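Local coordinates for protein Ent-copalyl diphosphate synthase (Streptomyces platensis, PDB 5BP8) that belongs to the terpene cyclase-like proteins, is mainly alpha-helical and related in part to the squalene-hopene cyclase family, at residues A[33-38]-A[75-80]; A[192-197]-A[220-225]; A[321-326]-A[360-365]. All blocks are in the same frame, centred on the assembly; numbering follows the deposited sequence.

How the contacts relate
Contacts 1 and 2 are neighbours, their centres about 12 Å apart on the same side of the chain's centre, whereas contact 3 lies about 44 Å from contact 1 and about 38 Å from contact 2, centre to centre. Helix 31-40 joins the first two: Asp-33 OD2 lies 2.8 Å from Ala-222 N, a probable hydrogen bond at the start of helix 221-228, and Arg-36 CB packs 3.5 Å from Ala-222 CB. Contact 3 touches neither, its nearest atoms being about 32 Å from contact 1 and about 27 Å from contact 2. Its helical segment, 360-365, falls within the part resembling the squalene-hopene cyclase C-terminal domain. Along the chain the three follow in series.

Contact 1. Residues A[33-38]-A[75-80]; sequences DTARLV and TLSAVE
Arg-36 reaches across from helix 31-40 to Ser-77 and Glu-80 on helix 72-86, two helices that run in nearly the same direction, with segment axes 24° apart and 8.1 Å at closest approach. This is a buried helix-helix contact of a mainly helical fold.

The hydrogen bonds to Ser-77 form a side-on grip. Arg-36 NE donates to Ser-77 OG at 2.9 Å with an almost straight N-H...O angle of 174°, while Arg-36 NH1 reaches Ser-77 O at 2.9 Å, in the carbonyl plane and on a lone pair. The serine hydroxyl also bonds Tyr-32 O. Bends at chi2 and chi3 carry the guanidinium across the gap, with its edge to Ser-77 and Glu-80.

The salt bridge is end-on and converges on one oxygen. Arg-36 NH1 meets the anti lone pair of Glu-80 OE1 at 2.8 Å; Arg-36 NH2 approaches the same OE1 at 3.1 Å from above the carboxylate plane. Carboxylate and guanidinium are turned 70° apart, so this is not the flat paired arrangement.

Van der Waals contact comes from Ala-35, whose CB lies 3.3 Å from Ser-77 OG and 3.7 Å from Ala-78 N and lets the backbones come to 5.1 Å between the CA atoms of Ala-35 and Ala-78.

Glu-80 is shared further: Ser-39 also bonds to OE1, and Arg-198 forms a salt bridge to OE2. Four hydrogen bonds, all near the guanidinium plane, fix the rotation of Arg-36, and the two arginines would be expected to favour an ionised Glu-80.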
loop_
_atom_site.group_PDB
_atom_site.type_symbol
_atom_site.label_atom_id
_atom_site.label_comp_id
_atom_site.label_asym_id
_atom_site.label_seq_id
_atom_site.Cartn_x
_atom_site.Cartn_y
_atom_site.Cartn_z
ATOM N N ASP A 33 -1.879 0.072 12.145
ATOM C CA ASP A 33 -1.686 1.380 12.768
ATOM C C ASP A 33 -2.766 1.641 13.809
ATOM O O ASP A 33 -2.546 2.383 14.756
ATOM C CB ASP A 33 -1.669 2.563 11.775
ATOM C CG ASP A 33 -0.256 2.992 11.377
ATOM O OD1 ASP A 33 0.571 2.130 11.018
ATOM O OD2 ASP A 33 0.023 4.202 11.353
ATOM N N THR A 34 -3.949 1.091 13.621
ATOM C CA THR A 34 -4.989 1.269 14.613
ATOM C C THR A 34 -4.500 0.733 15.964
ATOM O O THR A 34 -4.656 1.404 17.030
ATOM C CB THR A 34 -6.296 0.568 14.150
ATOM O OG1 THR A 34 -6.760 1.164 12.935
ATOM C CG2 THR A 34 -7.351 0.687 15.193
ATOM N N ALA A 35 -3.900 -0.459 15.931
ATOM C CA ALA A 35 -3.291 -1.038 17.121
ATOM C C ALA A 35 -2.095 -0.204 17.634
ATOM O O ALA A 35 -1.955 0.017 18.855
ATOM C CB ALA A 35 -2.871 -2.471 16.859
ATOM N N ARG A 36 -1.243 0.270 16.722
ATOM C CA ARG A 36 -0.141 1.128 17.139
ATOM C C ARG A 36 -0.655 2.357 17.923
ATOM O O ARG A 36 -0.035 2.734 18.933
ATOM C CB ARG A 36 0.754 1.564 15.982
ATOM C CG ARG A 36 1.624 0.464 15.350
ATOM C CD ARG A 36 2.595 -0.230 16.315
ATOM N NE ARG A 36 1.879 -1.235 17.088
ATOM C CZ ARG A 36 2.033 -1.464 18.385
ATOM N NH1 ARG A 36 1.223 -2.346 18.982
ATOM N NH2 ARG A 36 2.994 -0.867 19.086
ATOM N N LEU A 37 -1.756 2.978 17.478
ATOM C CA LEU A 37 -2.275 4.128 18.205
ATOM C C LEU A 37 -2.816 3.776 19.562
ATOM O O LEU A 37 -2.689 4.574 20.516
ATOM C CB LEU A 37 -3.295 4.909 17.365
ATOM C CG LEU A 37 -2.742 5.597 16.107
ATOM C CD1 LEU A 37 -3.804 6.498 15.497
ATOM C CD2 LEU A 37 -1.477 6.375 16.399
ATOM N N VAL A 38 -3.460 2.607 19.673
ATOM C CA VAL A 38 -3.910 2.105 20.967
ATOM C C VAL A 38 -2.719 1.971 21.906
ATOM O O VAL A 38 -2.783 2.344 23.099
ATOM C CB VAL A 38 -4.640 0.746 20.834
ATOM C CG1 VAL A 38 -4.829 0.100 22.187
ATOM C CG2 VAL A 38 -5.988 0.931 20.157
ATOM N N THR A 75 -1.213 -9.154 13.660
ATOM C CA THR A 75 -1.494 -9.891 14.907
ATOM C C THR A 75 -0.504 -9.465 15.976
ATOM O O THR A 75 -0.876 -9.165 17.149
ATOM C CB THR A 75 -1.505 -11.419 14.690
ATOM O OG1 THR A 75 -2.479 -11.758 13.703
ATOM C CG2 THR A 75 -1.841 -12.137 16.005
ATOM N N LEU A 76 0.760 -9.372 15.594
ATOM C CA LEU A 76 1.769 -8.803 16.510
ATOM C C LEU A 76 1.360 -7.421 17.029
ATOM O O LEU A 76 1.422 -7.171 18.239
ATOM C CB LEU A 76 3.153 -8.740 15.869
ATOM C CG LEU A 76 3.879 -10.090 15.687
ATOM C CD1 LEU A 76 5.071 -9.837 14.782
ATOM C CD2 LEU A 76 4.267 -10.698 17.030
ATOM N N SER A 77 0.927 -6.532 16.116
ATOM C CA SER A 77 0.552 -5.185 16.513
ATOM C C SER A 77 -0.650 -5.183 17.463
ATOM O O SER A 77 -0.643 -4.499 18.473
ATOM C CB SER A 77 0.236 -4.334 15.289
ATOM O OG SER A 77 0.123 -2.971 15.656
ATOM N N ALA A 78 -1.675 -5.963 17.124
ATOM C CA ALA A 78 -2.884 -6.049 17.951
ATOM C C ALA A 78 -2.621 -6.637 19.330
ATOM O O ALA A 78 -3.065 -6.075 20.374
ATOM C CB ALA A 78 -3.951 -6.858 17.226
ATOM N N VAL A 79 -1.888 -7.745 19.360
ATOM C CA VAL A 79 -1.563 -8.385 20.630
ATOM C C VAL A 79 -0.740 -7.459 21.536
ATOM O O VAL A 79 -1.054 -7.284 22.752
ATOM C CB VAL A 79 -0.874 -9.748 20.407
ATOM C CG1 VAL A 79 -0.261 -10.290 21.695
ATOM C CG2 VAL A 79 -1.852 -10.737 19.792
ATOM N N GLU A 80 0.279 -6.821 20.958
ATOM C CA GLU A 80 1.081 -5.892 21.743
ATOM C C GLU A 80 0.212 -4.752 22.299
ATOM O O GLU A 80 0.342 -4.390 23.500
ATOM C CB GLU A 80 2.250 -5.341 20.926
ATOM C CG GLU A 80 3.334 -4.684 21.783
ATOM C CD GLU A 80 3.002 -3.282 22.238
ATOM O OE1 GLU A 80 2.229 -2.560 21.541
ATOM O OE2 GLU A 80 3.512 -2.884 23.321
#

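Contact 2. Residues A[192-197]-A[220-225]; sequences TLEAVT and SPAATA
Leu-193 and Glu-194 lean onto Ala-222 and Ala-223 where two short helical pieces meet inside this mainly helical, terpene cyclase-like fold: a short, loosely formed helical turn at about 193-196 and the N-terminal turn of helix 221-228. The CA atoms of Leu-193 and Ala-223 approach to 4.8 Å, a spacing allowed by the small alanine side chain.

Leu-193 holds CG anti to its own N (chi1 175°), which carries the branch past the alanine methyl. Leu-193 CB packs 3.9 Å from Ala-223 CB, and Leu-193 CD2 lies 3.6 Å from Ala-223 O, so one side chain spans both the methyl and the carbonyl of the same residue.

Glu-194 adopts a less common shape: at chi1 82° CG stands between the backbone N and carbonyl carbon, and a second bend at chi2 lays the carboxylate against the helix start. The methyl of Ala-222 meets the group at its carbon, with CB 3.6 Å from Glu-194 CD. No hydrogen bond crosses between the segments; the carboxylate oxygen OE2 instead bonds to Tyr-32 and forms a salt bridge with Lys-498. Glu-194 OE1 lies 3.7 Å from Ala-223 N, too long for a hydrogen bond, but this proximity to a helix N-terminus and the lysine would both be expected to stabilise a negative charge here.

Ser-220 is the N-cap of helix 221-228. Its carbonyl O accepts from Thr-224 N and Thr-224 OG1, which arrive from opposite faces of the carbonyl plane. Its hydroxyl closes the cap: Ala-223 N donates to Ser-220 OG at 2.9 Å, with an N-H...O angle of 173°.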
loop_
_atom_site.group_PDB
_atom_site.type_symbol
_atom_site.label_atom_id
_atom_site.label_comp_id
_atom_site.label_asym_id
_atom_site.label_seq_id
_atom_site.Cartn_x
_atom_site.Cartn_y
_atom_site.Cartn_z
ATOM N N THR A 192 8.584 4.086 9.487
ATOM C CA THR A 192 8.626 2.965 10.418
ATOM C C THR A 192 9.302 3.328 11.762
ATOM O O THR A 192 9.766 2.462 12.523
ATOM C CB THR A 192 9.208 1.701 9.747
ATOM O OG1 THR A 192 9.043 0.556 10.611
ATOM C CG2 THR A 192 10.588 1.830 9.402
ATOM N N LEU A 193 9.285 4.614 12.081
ATOM C CA LEU A 193 9.950 5.100 13.281
ATOM C C LEU A 193 9.522 4.324 14.543
ATOM O O LEU A 193 10.347 4.070 15.417
ATOM C CB LEU A 193 9.694 6.591 13.485
ATOM C CG LEU A 193 10.230 7.253 14.769
ATOM C CD1 LEU A 193 11.747 7.163 14.842
ATOM C CD2 LEU A 193 9.784 8.714 14.839
ATOM N N GLU A 194 8.254 3.955 14.621
ATOM C CA GLU A 194 7.702 3.318 15.856
ATOM C C GLU A 194 8.318 1.965 16.148
ATOM O O GLU A 194 8.239 1.458 17.261
ATOM C CB GLU A 194 6.162 3.216 15.779
ATOM C CG GLU A 194 5.599 2.028 14.994
ATOM C CD GLU A 194 5.601 2.204 13.479
ATOM O OE1 GLU A 194 6.151 3.223 12.967
ATOM O OE2 GLU A 194 5.021 1.315 12.798
ATOM N N ALA A 195 8.901 1.338 15.129
ATOM C CA ALA A 195 9.639 0.100 15.324
ATOM C C ALA A 195 10.989 0.348 15.982
ATOM O O ALA A 195 11.477 -0.502 16.713
ATOM C CB ALA A 195 9.857 -0.594 14.003
ATOM N N VAL A 196 11.573 1.504 15.699
ATOM C CA VAL A 196 12.845 1.897 16.239
ATOM C C VAL A 196 12.692 2.340 17.693
ATOM O O VAL A 196 13.502 1.952 18.542
ATOM C CB VAL A 196 13.470 3.012 15.378
ATOM C CG1 VAL A 196 14.812 3.431 15.926
ATOM C CG2 VAL A 196 13.610 2.540 13.928
ATOM N N THR A 197 11.647 3.103 17.980
ATOM C CA THR A 197 11.409 3.628 19.301
ATOM C C THR A 197 9.943 3.899 19.513
ATOM O O THR A 197 9.272 4.316 18.586
ATOM C CB THR A 197 12.202 4.945 19.565
ATOM O OG1 THR A 197 11.959 5.396 20.919
ATOM C CG2 THR A 197 11.818 6.038 18.602
ATOM N N SER A 220 2.868 8.491 8.362
ATOM C CA SER A 220 2.452 7.363 9.179
ATOM C C SER A 220 1.842 7.850 10.472
ATOM O O SER A 220 2.530 8.524 11.254
ATOM C CB SER A 220 3.662 6.526 9.585
ATOM O OG SER A 220 3.293 5.577 10.581
ATOM N N PRO A 221 0.602 7.462 10.756
ATOM C CA PRO A 221 0.096 7.816 12.093
ATOM C C PRO A 221 0.927 7.201 13.224
ATOM O O PRO A 221 1.206 7.874 14.234
ATOM C CB PRO A 221 -1.331 7.256 12.069
ATOM C CG PRO A 221 -1.703 7.310 10.650
ATOM C CD PRO A 221 -0.466 6.907 9.904
ATOM N N ALA A 222 1.313 5.933 13.098
ATOM C CA ALA A 222 2.115 5.283 14.140
ATOM C C ALA A 222 3.472 6.001 14.368
ATOM O O ALA A 222 3.871 6.226 15.500
ATOM C CB ALA A 222 2.366 3.811 13.790
ATOM N N ALA A 223 4.177 6.313 13.284
ATOM C CA ALA A 223 5.493 6.967 13.399
ATOM C C ALA A 223 5.328 8.334 14.063
ATOM O O ALA A 223 6.179 8.761 14.858
ATOM C CB ALA A 223 6.141 7.110 12.025
ATOM N N THR A 224 4.233 9.026 13.719
ATOM C CA THR A 224 3.937 10.336 14.278
ATOM C C THR A 224 3.688 10.232 15.770
ATOM O O THR A 224 4.166 11.078 16.549
ATOM C CB THR A 224 2.740 11.026 13.573
ATOM O OG1 THR A 224 2.951 11.061 12.143
ATOM C CG2 THR A 224 2.556 12.446 14.078
ATOM N N ALA A 225 2.965 9.199 16.189
ATOM C CA ALA A 225 2.732 8.962 17.608
ATOM C C ALA A 225 4.059 8.723 18.345
ATOM O O ALA A 225 4.244 9.188 19.462
ATOM C CB ALA A 225 1.790 7.777 17.798
#

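Contact 3. Residues A[321-326]-A[360-365]; sequences GRTHRP and GHHVTV
His-362 swings its ring toward the 321-326 loop because CG stands anti to the backbone N (chi1 -178°); Thr-323 meets it through CG2, likewise anti to its own N, while OG1 sits beside that N (chi1 -60°). The setting is a loop-on-helix contact: the irregular chain after helix 307-319 passes along the C-terminal turns of helix 349-365, whose residues 360-365 fall in the part related to the squalene-hopene cyclase C-terminal domain.

The clearest interaction is a CH-pi contact. Pro-326 CD lies over one face of the His-362 ring, 3.6 Å from its centroid and only 8° from the ring normal, which puts the methylene above the ring centre. The loop gathers round the imidazole from other directions as well. Thr-323 CG2 approaches His-362 ND1 at 3.7 Å and Arg-325 CA approaches His-362 CE1 at 3.7 Å, both oblique to the ring. Farther along the helix, Thr-323 and Val-365 reach toward each other tip to tip, with OG1 3.9 Å from CG1 of the valine.

Both ring nitrogens have polar partners. His-362 NE2 is hydrogen-bonded to Asp-369, whose same carboxylate oxygen also takes a salt bridge from Arg-325 NE; the aspartate thus ties loop and helix together from outside the two segments. Tyr-373 adds another aromatic ring, nearly perpendicular to that of His-362.

No direct hydrogen bond joins the segments, and a single water fills this role on the other nitrogen. It donates to His-324 O at 2.8 Å and lies 3.0 Å from His-362 ND1, linking loop backbone to imidazole.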
loop_
_atom_site.group_PDB
_atom_site.type_symbol
_atom_site.label_atom_id
_atom_site.label_comp_id
_atom_site.label_asym_id
_atom_site.label_seq_id
_atom_site.Cartn_x
_atom_site.Cartn_y
_atom_site.Cartn_z
ATOM N N GLY A 321 -1.519 16.728 -21.323
ATOM C CA GLY A 321 -1.067 17.959 -21.969
ATOM C C GLY A 321 0.070 18.698 -21.296
ATOM O O GLY A 321 0.361 19.836 -21.676
ATOM N N ARG A 322 0.714 18.083 -20.299
ATOM C CA ARG A 322 1.818 18.726 -19.582
ATOM C C ARG A 322 3.039 17.839 -19.622
ATOM O O ARG A 322 3.306 17.061 -18.688
ATOM C CB ARG A 322 1.428 19.079 -18.153
ATOM C CG ARG A 322 0.231 20.008 -18.093
ATOM C CD ARG A 322 0.158 20.799 -16.818
ATOM N NE ARG A 322 -1.159 21.416 -16.702
ATOM C CZ ARG A 322 -1.589 22.089 -15.639
ATOM N NH1 ARG A 322 -0.813 22.301 -14.585
ATOM N NH2 ARG A 322 -2.815 22.568 -15.636
ATOM N N THR A 323 3.773 17.932 -20.728
ATOM C CA THR A 323 4.908 17.068 -20.976
ATOM C C THR A 323 6.188 17.612 -20.359
ATOM O O THR A 323 6.578 18.751 -20.613
ATOM C CB THR A 323 5.112 16.850 -22.483
ATOM O OG1 THR A 323 3.943 16.239 -23.025
ATOM C CG2 THR A 323 6.288 15.941 -22.749
ATOM N N HIS A 324 6.837 16.801 -19.534
ATOM C CA HIS A 324 8.107 17.163 -18.922
ATOM C C HIS A 324 9.096 16.094 -19.285
ATOM O O HIS A 324 8.767 14.904 -19.197
ATOM C CB HIS A 324 8.000 17.206 -17.391
ATOM C CG HIS A 324 7.058 18.244 -16.888
ATOM N ND1 HIS A 324 7.479 19.471 -16.432
ATOM C CD2 HIS A 324 5.711 18.256 -16.814
ATOM C CE1 HIS A 324 6.431 20.187 -16.071
ATOM N NE2 HIS A 324 5.346 19.469 -16.292
ATOM N N ARG A 325 10.314 16.496 -19.644
ATOM C CA ARG A 325 11.374 15.519 -19.869
ATOM C C ARG A 325 11.534 14.650 -18.629
ATOM O O ARG A 325 11.657 15.191 -17.514
ATOM C CB ARG A 325 12.702 16.192 -20.163
ATOM C CG ARG A 325 13.026 16.221 -21.627
ATOM C CD ARG A 325 14.376 16.854 -21.837
ATOM N NE ARG A 325 14.728 16.826 -23.246
ATOM C CZ ARG A 325 15.779 17.455 -23.765
ATOM N NH1 ARG A 325 16.600 18.144 -22.982
ATOM N NH2 ARG A 325 16.009 17.363 -25.071
ATOM N N PRO A 326 11.538 13.319 -18.810
ATOM C CA PRO A 326 11.612 12.411 -17.657
ATOM C C PRO A 326 13.037 12.175 -17.170
ATOM O O PRO A 326 13.398 11.057 -16.824
ATOM C CB PRO A 326 10.990 11.125 -18.205
ATOM C CG PRO A 326 11.413 11.130 -19.654
ATOM C CD PRO A 326 11.343 12.578 -20.068
ATOM N N GLY A 360 8.397 5.631 -22.874
ATOM C CA GLY A 360 7.792 5.300 -24.156
ATOM C C GLY A 360 6.798 6.342 -24.596
ATOM O O GLY A 360 6.767 6.746 -25.788
ATOM N N HIS A 361 6.007 6.836 -23.648
ATOM C CA HIS A 361 5.034 7.835 -23.985
ATOM C C HIS A 361 5.708 9.164 -24.325
ATOM O O HIS A 361 5.261 9.875 -25.245
ATOM C CB HIS A 361 4.037 8.066 -22.872
ATOM C CG HIS A 361 3.022 9.107 -23.210
ATOM N ND1 HIS A 361 3.150 10.419 -22.816
ATOM C CD2 HIS A 361 1.894 9.046 -23.953
ATOM C CE1 HIS A 361 2.119 11.109 -23.263
ATOM N NE2 HIS A 361 1.341 10.298 -23.951
ATOM N N HIS A 362 6.759 9.492 -23.571
ATOM C CA HIS A 362 7.517 10.707 -23.832
ATOM C C HIS A 362 8.082 10.713 -25.259
ATOM O O HIS A 362 7.938 11.719 -25.955
ATOM C CB HIS A 362 8.681 10.885 -22.881
ATOM C CG HIS A 362 9.434 12.162 -23.117
ATOM N ND1 HIS A 362 8.967 13.380 -22.690
ATOM C CD2 HIS A 362 10.576 12.415 -23.801
ATOM C CE1 HIS A 362 9.815 14.331 -23.053
ATOM N NE2 HIS A 362 10.796 13.772 -23.737
ATOM N N VAL A 363 8.759 9.630 -25.656
ATOM C CA VAL A 363 9.421 9.586 -26.973
ATOM C C VAL A 363 8.430 9.547 -28.119
ATOM O O VAL A 363 8.779 9.887 -29.269
ATOM C CB VAL A 363 10.472 8.461 -27.138
ATOM C CG1 VAL A 363 11.525 8.533 -26.053
ATOM C CG2 VAL A 363 9.848 7.076 -27.224
ATOM N N THR A 364 7.203 9.133 -27.805
ATOM C CA THR A 364 6.087 9.224 -28.730
ATOM C C THR A 364 5.649 10.674 -28.933
ATOM O O THR A 364 5.516 11.135 -30.072
ATOM C CB THR A 364 4.905 8.345 -28.261
ATOM O OG1 THR A 364 5.331 6.976 -28.253
ATOM C CG2 THR A 364 3.698 8.484 -29.187
ATOM N N VAL A 365 5.459 11.394 -27.836
ATOM C CA VAL A 365 4.918 12.745 -27.872
ATOM C C VAL A 365 6.006 13.849 -28.095
ATOM O O VAL A 365 5.689 14.995 -28.442
ATOM C CB VAL A 365 4.118 12.981 -26.578
ATOM C CG1 VAL A 365 5.039 13.365 -25.421
ATOM C CG2 VAL A 365 3.035 14.027 -26.777
HETATM O O HOH W 1 7.078 13.025 -20.411
#